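Local coordinates for capsid polyprotein (Turkey astrovirus 2, PDB 3TS3) that forms, through this projection domain, the dimeric spike of the astrovirus capsid, whose full-length polyprotein probably self-assembles into an icosahedral shell, at residues Y16-F21 / L94-Q100; E30-L36 / Y186-S191. All coordinates share one frame; numbering follows the deposited sequence. Where two conformers were deposited one is given.

Interaction 1 (Y16-F21 / L94-Q100)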
loop_
_atom_site.group_PDB
_atom_site.type_symbol
_atom_site.label_atom_id
_atom_site.label_comp_id
_atom_site.label_asym_id
_atom_site.label_seq_id
_atom_site.Cartn_x
_atom_site.Cartn_y
_atom_site.Cartn_z
ATOM N N TYR C 16 0.250 -15.155 15.650
ATOM C CA TYR C 16 -0.825 -14.274 16.091
ATOM C C TYR C 16 -1.267 -13.391 14.940
ATOM O O TYR C 16 -0.612 -13.345 13.919
ATOM C CB TYR C 16 -0.380 -13.410 17.283
ATOM C CG TYR C 16 0.085 -14.227 18.463
ATOM C CD1 TYR C 16 1.428 -14.408 18.706
ATOM C CD2 TYR C 16 -0.824 -14.847 19.306
ATOM C CE1 TYR C 16 1.862 -15.158 19.761
ATOM C CE2 TYR C 16 -0.394 -15.600 20.370
ATOM C CZ TYR C 16 0.950 -15.755 20.586
ATOM O OH TYR C 16 1.414 -16.513 21.634
ATOM N N PHE C 17 -2.367 -12.673 15.129
ATOM C CA PHE C 17 -2.878 -11.810 14.077
ATOM C C PHE C 17 -1.777 -10.792 13.754
ATOM O O PHE C 17 -1.438 -10.595 12.591
ATOM C CB PHE C 17 -4.140 -11.102 14.601
ATOM C CG PHE C 17 -4.965 -10.412 13.539
ATOM C CD1 PHE C 17 -4.476 -9.325 12.860
ATOM C CD2 PHE C 17 -6.249 -10.834 13.271
ATOM C CE1 PHE C 17 -5.241 -8.691 11.915
ATOM C CE2 PHE C 17 -7.020 -10.203 12.326
ATOM C CZ PHE C 17 -6.516 -9.131 11.645
ATOM N N VAL C 18 -1.209 -10.175 14.790
ATOM C CA VAL C 18 -0.052 -9.304 14.636
ATOM C C VAL C 18 1.020 -9.817 15.586
ATOM O O VAL C 18 0.739 -10.076 16.740
ATOM C CB VAL C 18 -0.370 -7.842 14.992
ATOM C CG1 VAL C 18 0.852 -6.943 14.730
ATOM C CG2 VAL C 18 -1.588 -7.360 14.234
ATOM N N TYR C 19 2.235 -9.981 15.086
ATOM C CA TYR C 19 3.326 -10.496 15.899
ATOM C C TYR C 19 4.644 -9.791 15.596
ATOM O O TYR C 19 4.802 -9.157 14.569
ATOM C CB TYR C 19 3.457 -12.016 15.716
ATOM C CG TYR C 19 3.690 -12.414 14.282
ATOM C CD1 TYR C 19 2.635 -12.530 13.392
ATOM C CD2 TYR C 19 4.967 -12.646 13.815
ATOM C CE1 TYR C 19 2.855 -12.866 12.079
ATOM C CE2 TYR C 19 5.195 -12.981 12.501
ATOM C CZ TYR C 19 4.130 -13.089 11.639
ATOM O OH TYR C 19 4.341 -13.425 10.329
ATOM N N ASN C 20 5.579 -9.888 16.528
ATOM C CA ASN C 20 6.906 -9.310 16.354
ATOM C C ASN C 20 7.971 -10.336 15.949
ATOM O O ASN C 20 7.678 -11.511 15.806
ATOM C CB ASN C 20 7.319 -8.447 17.555
ATOM C CG ASN C 20 7.590 -9.251 18.809
ATOM O OD1 ASN C 20 7.829 -10.444 18.757
ATOM N ND2 ASN C 20 7.582 -8.570 19.946
ATOM N N PHE C 21 9.203 -9.874 15.766
ATOM C CA PHE C 21 10.297 -10.740 15.325
ATOM C C PHE C 21 10.627 -11.830 16.336
ATOM O O PHE C 21 11.236 -12.823 15.988
ATOM C CB PHE C 21 11.548 -9.943 14.942
ATOM C CG PHE C 21 11.528 -9.394 13.533
ATOM C CD1 PHE C 21 11.768 -8.057 13.303
ATOM C CD2 PHE C 21 11.270 -10.211 12.455
ATOM C CE1 PHE C 21 11.752 -7.545 12.028
ATOM C CE2 PHE C 21 11.261 -9.703 11.170
ATOM C CZ PHE C 21 11.502 -8.366 10.962
ATOM N N LEU C 94 7.654 -2.308 14.679
ATOM C CA LEU C 94 8.027 -3.718 14.649
ATOM C C LEU C 94 9.091 -4.084 13.619
ATOM O O LEU C 94 9.904 -4.966 13.845
ATOM C CB LEU C 94 6.791 -4.590 14.451
ATOM C CG LEU C 94 5.658 -4.416 15.465
ATOM C CD1 LEU C 94 4.510 -5.333 15.105
ATOM C CD2 LEU C 94 6.172 -4.721 16.871
ATOM N N GLY C 95 9.020 -3.453 12.455
ATOM C CA GLY C 95 9.961 -3.729 11.389
ATOM C C GLY C 95 9.672 -5.019 10.634
ATOM O O GLY C 95 10.440 -5.418 9.776
ATOM N N VAL C 96 8.568 -5.670 10.973
ATOM C CA VAL C 96 8.195 -6.956 10.386
ATOM C C VAL C 96 7.740 -6.931 8.931
ATOM O O VAL C 96 7.763 -7.952 8.268
ATOM C CB VAL C 96 7.170 -7.751 11.242
ATOM C CG1 VAL C 96 7.789 -8.139 12.580
ATOM C CG2 VAL C 96 5.895 -6.960 11.436
ATOM N N GLY C 97 7.296 -5.775 8.454
ATOM C CA GLY C 97 6.785 -5.684 7.099
ATOM C C GLY C 97 5.587 -6.587 6.876
ATOM O O GLY C 97 4.712 -6.651 7.720
ATOM N N VAL C 98 5.565 -7.318 5.767
ATOM C CA VAL C 98 4.420 -8.169 5.489
ATOM C C VAL C 98 4.470 -9.384 6.407
ATOM O O VAL C 98 5.405 -10.154 6.374
ATOM C CB VAL C 98 4.422 -8.638 4.025
ATOM C CG1 VAL C 98 3.408 -9.762 3.810
ATOM C CG2 VAL C 98 4.165 -7.457 3.081
ATOM N N MET C 99 3.462 -9.511 7.258
ATOM C CA MET C 99 3.551 -10.547 8.248
ATOM C C MET C 99 2.317 -11.422 8.187
ATOM O O MET C 99 2.346 -12.476 8.802
ATOM C CB MET C 99 3.839 -10.007 9.669
ATOM C CG MET C 99 2.909 -8.897 10.168
ATOM S SD MET C 99 1.432 -9.571 10.959
ATOM C CE MET C 99 0.253 -8.238 10.756
ATOM N N GLN C 100 1.379 -11.100 7.304
ATOM C CA GLN C 100 0.316 -12.023 6.916
ATOM C C GLN C 100 -0.029 -11.849 5.461
ATOM O O GLN C 100 0.082 -10.774 4.916
ATOM C CB GLN C 100 -0.997 -11.811 7.692
ATOM C CG GLN C 100 -0.889 -11.743 9.189
ATOM C CD GLN C 100 -0.837 -13.100 9.860
ATOM O OE1 GLN C 100 -0.902 -14.143 9.218
ATOM N NE2 GLN C 100 -0.728 -13.080 11.172
HETATM O O HOH W 1 9.719 -6.971 15.878
#
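Tyr19 and Met99 run past each other in opposite directions, so the phenol meets the methionine backbone while the sulfur lies beside the CD1-CE1 side of the ring. Tyr19 OH donates to Met99 O at 2.7 Å, in the carbonyl plane on a lone pair. In the conformer described, Met99 CG sits between the backbone N and the carbonyl carbon (chi1 52°) and the flexible chain bends at chi2 (87°), which places SD obliquely to the ring, 4.5 Å from its centroid, in a Met-aromatic contact, and CE against Val18 CG2. Gln100 brings its amide to the edge of the same ring, the two planes 84° apart. Its NE2 donates to Phe17 O (2.9 Å) from above the carbonyl plane, and OE1 is held by Thr14 and Thr104. Met99 and Gln100 both face Leu88, forming a classic beta bulge within strand 98-101. At the other end, Val96 presses CG1 onto the centre of the Phe21 ring, 3.8 Å from the centroid along the normal, a CH-pi contact suited to a short branched side chain. Gly95, whose positive phi suits glycine, turns the chain beside Phe21, its O lying obliquely 3.4 Å from CZ. A water links Phe21 N to Leu94 O, and the side chains of Leu94 and Val18 cross at about a right angle, touching through CD1 and CG1. Pro5 of the second subunit packs on both Tyr19 and Val96.

Interaction 2 (E30-L36 / Y186-S191)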
loop_
_atom_site.group_PDB
_atom_site.type_symbol
_atom_site.label_atom_id
_atom_site.label_comp_id
_atom_site.label_asym_id
_atom_site.label_seq_id
_atom_site.Cartn_x
_atom_site.Cartn_y
_atom_site.Cartn_z
ATOM N N GLU C 30 -4.884 -1.196 19.891
ATOM C CA GLU C 30 -4.492 0.108 19.374
ATOM C C GLU C 30 -4.718 0.293 17.887
ATOM O O GLU C 30 -4.577 -0.631 17.093
ATOM C CB GLU C 30 -3.008 0.424 19.610
ATOM C CG GLU C 30 -2.369 -0.023 20.889
ATOM C CD GLU C 30 -0.857 -0.156 20.712
ATOM O OE1 GLU C 30 -0.249 0.719 20.049
ATOM O OE2 GLU C 30 -0.277 -1.144 21.204
ATOM N N THR C 31 -4.981 1.533 17.525
ATOM C CA THR C 31 -5.046 1.947 16.153
ATOM C C THR C 31 -3.668 1.775 15.520
ATOM O O THR C 31 -2.648 1.966 16.163
ATOM C CB THR C 31 -5.420 3.438 16.083
ATOM O OG1 THR C 31 -6.839 3.585 16.200
ATOM C CG2 THR C 31 -4.940 4.067 14.791
ATOM N N GLY C 32 -3.654 1.406 14.248
ATOM C CA GLY C 32 -2.426 1.331 13.476
ATOM C C GLY C 32 -1.470 0.184 13.716
ATOM O O GLY C 32 -0.306 0.292 13.371
ATOM N N VAL C 33 -1.965 -0.913 14.280
ATOM C CA VAL C 33 -1.054 -2.082 14.517
ATOM C C VAL C 33 -0.995 -3.026 13.292
ATOM O O VAL C 33 0.006 -3.709 13.140
ATOM C CB VAL C 33 -1.569 -2.886 15.736
ATOM C CG1 VAL C 33 -0.735 -4.114 15.952
ATOM C CG2 VAL C 33 -1.556 -2.015 16.996
ATOM N N PHE C 34 -1.943 -2.877 12.375
ATOM C CA PHE C 34 -1.810 -3.532 11.074
ATOM C C PHE C 34 -2.343 -2.695 9.915
ATOM O O PHE C 34 -3.259 -1.902 10.067
ATOM C CB PHE C 34 -2.360 -4.952 11.047
ATOM C CG PHE C 34 -3.825 -5.050 11.357
ATOM C CD1 PHE C 34 -4.769 -5.043 10.346
ATOM C CD2 PHE C 34 -4.252 -5.206 12.654
ATOM C CE1 PHE C 34 -6.107 -5.161 10.635
ATOM C CE2 PHE C 34 -5.589 -5.324 12.938
ATOM C CZ PHE C 34 -6.511 -5.302 11.931
ATOM N N CYS C 35 -1.745 -2.903 8.752
ATOM C CA CYS C 35 -2.087 -2.191 7.546
ATOM C C CYS C 35 -2.466 -3.169 6.441
ATOM O O CYS C 35 -1.729 -4.101 6.169
ATOM C CB CYS C 35 -0.876 -1.367 7.108
ATOM S SG CYS C 35 -0.961 -0.694 5.434
ATOM N N LEU C 36 -3.601 -2.921 5.798
ATOM C CA LEU C 36 -4.020 -3.727 4.663
ATOM C C LEU C 36 -3.523 -3.087 3.377
ATOM O O LEU C 36 -3.877 -1.964 3.058
ATOM C CB LEU C 36 -5.547 -3.838 4.601
ATOM C CG LEU C 36 -6.125 -4.497 3.342
ATOM C CD1 LEU C 36 -5.797 -5.987 3.295
ATOM C CD2 LEU C 36 -7.630 -4.269 3.260
ATOM N N TYR C 186 -3.944 3.112 1.419
ATOM C CA TYR C 186 -3.680 2.120 2.443
ATOM C C TYR C 186 -4.802 2.206 3.467
ATOM O O TYR C 186 -5.339 3.271 3.705
ATOM C CB TYR C 186 -2.369 2.414 3.177
ATOM C CG TYR C 186 -1.083 2.066 2.456
ATOM C CD1 TYR C 186 -0.653 0.758 2.338
ATOM C CD2 TYR C 186 -0.282 3.059 1.940
ATOM C CE1 TYR C 186 0.538 0.462 1.701
ATOM C CE2 TYR C 186 0.892 2.774 1.305
ATOM C CZ TYR C 186 1.306 1.482 1.195
ATOM O OH TYR C 186 2.494 1.229 0.561
ATOM N N PHE C 187 -5.119 1.084 4.087
ATOM C CA PHE C 187 -6.095 1.039 5.158
ATOM C C PHE C 187 -5.397 0.513 6.393
ATOM O O PHE C 187 -4.612 -0.409 6.305
ATOM C CB PHE C 187 -7.297 0.161 4.792
ATOM C CG PHE C 187 -8.281 0.841 3.890
ATOM C CD1 PHE C 187 -8.058 0.923 2.538
ATOM C CD2 PHE C 187 -9.420 1.417 4.406
ATOM C CE1 PHE C 187 -8.958 1.552 1.722
ATOM C CE2 PHE C 187 -10.311 2.050 3.591
ATOM C CZ PHE C 187 -10.090 2.113 2.253
ATOM N N TRP C 188 -5.685 1.124 7.534
ATOM C CA TRP C 188 -5.087 0.739 8.803
ATOM C C TRP C 188 -6.182 0.472 9.840
ATOM O O TRP C 188 -7.241 1.074 9.787
ATOM C CB TRP C 188 -4.172 1.858 9.306
ATOM C CG TRP C 188 -2.912 2.073 8.510
ATOM C CD1 TRP C 188 -2.780 2.791 7.358
ATOM C CD2 TRP C 188 -1.605 1.602 8.841
ATOM N NE1 TRP C 188 -1.472 2.781 6.944
ATOM C CE2 TRP C 188 -0.731 2.064 7.844
ATOM C CE3 TRP C 188 -1.090 0.838 9.886
ATOM C CZ2 TRP C 188 0.618 1.776 7.853
ATOM C CZ3 TRP C 188 0.248 0.563 9.897
ATOM C CH2 TRP C 188 1.088 1.026 8.886
ATOM N N ASN C 189 -5.934 -0.436 10.778
ATOM C CA ASN C 189 -6.959 -0.714 11.777
ATOM C C ASN C 189 -7.241 0.498 12.667
ATOM O O ASN C 189 -6.355 1.258 13.009
ATOM C CB ASN C 189 -6.648 -1.971 12.595
ATOM C CG ASN C 189 -5.642 -1.725 13.689
ATOM O OD1 ASN C 189 -4.473 -1.532 13.430
ATOM N ND2 ASN C 189 -6.101 -1.754 14.926
ATOM N N TRP C 190 -8.509 0.687 12.989
ATOM C CA TRP C 190 -8.957 1.849 13.733
ATOM C C TRP C 190 -9.629 1.354 15.006
ATOM O O TRP C 190 -10.646 0.681 14.956
ATOM C CB TRP C 190 -9.932 2.593 12.818
ATOM C CG TRP C 190 -10.632 3.811 13.334
ATOM C CD1 TRP C 190 -11.089 4.036 14.593
ATOM C CD2 TRP C 190 -11.015 4.951 12.556
ATOM N NE1 TRP C 190 -11.706 5.259 14.658
ATOM C CE2 TRP C 190 -11.681 5.838 13.419
ATOM C CE3 TRP C 190 -10.852 5.308 11.218
ATOM C CZ2 TRP C 190 -12.178 7.058 12.987
ATOM C CZ3 TRP C 190 -11.345 6.522 10.793
ATOM C CH2 TRP C 190 -12.005 7.378 11.672
ATOM N N SER C 191 -9.049 1.709 16.143
ATOM C CA SER C 191 -9.535 1.258 17.441
ATOM C C SER C 191 -10.965 1.715 17.700
ATOM O O SER C 191 -11.330 2.823 17.377
ATOM C CB SER C 191 -8.625 1.805 18.541
ATOM O OG SER C 191 -9.222 1.646 19.806
#
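Cys35 lays its CB squarely over the six-membered ring of Trp188, 3.3 Å from the centroid, a CH-pi contact. With SG anti to the backbone N (chi1 167°), the sulfur continues over the five-membered ring, 4.0 Å from that centroid, and meets Tyr186 obliquely, making two sulfur-aromatic contacts. Cysteine is small enough to fit against the broad indole and still offers a polarisable sulfur to two aromatics. Tyr186 also stacks on Tyr186 of the second subunit. On the opposite face of the sheet Leu36 pairs with Phe187, and beyond it Asn189 CB rests on the Phe34 ring, 3.7 Å from its centroid, with the amide stacked on the ring at 10° between planes. Strands 34-36 and 187-189 are antiparallel: Cys35 and Trp188 form a non-hydrogen-bonded pair, Leu36 and Phe187 a hydrogen-bonded one. At the end of strand 187-189, Asn189 grips the type II turn that leads into strand 34-37. Its ND2 donates to Glu30 O (2.9 Å), while OD1 accepts from Phe34 N (3.1 Å) and, weakly, from Val33 N; an amide suits the place because it offers a donor and an acceptor side by side. Gly32, whose positive phi suits this turn, donates to Asn189 O. At the edge Ser191 N points almost straight at Thr31 OG1 (173°), which also bonds Asp194. Strands 87-90 and 142-148 flank the pair, and helix 196-202 packs on Thr31 and Trp190.

Overall arrangement
The centres of interactions 1 and 2 lie about 13 Å apart, on the same side of the chain's centre, and their segments alternate in the order 16-21, 30-36, 94-100, 186-191. Both reach one antiparallel sheet: strand 87-90 pairs with 98-101 on one side and with 34-37 on the other, and 34-37 in turn pairs with 187-189. The two also touch directly, Val18 CG1 lying 3.5 Å from Val33 CG1 and Phe17 meeting Phe34. These apolar contacts join the loop at 16-21 to the 30-36 segment, which pairs with strand 187-189. Other residues of both contacts touch the second subunit, so both lie beside the dimer interface of the spike.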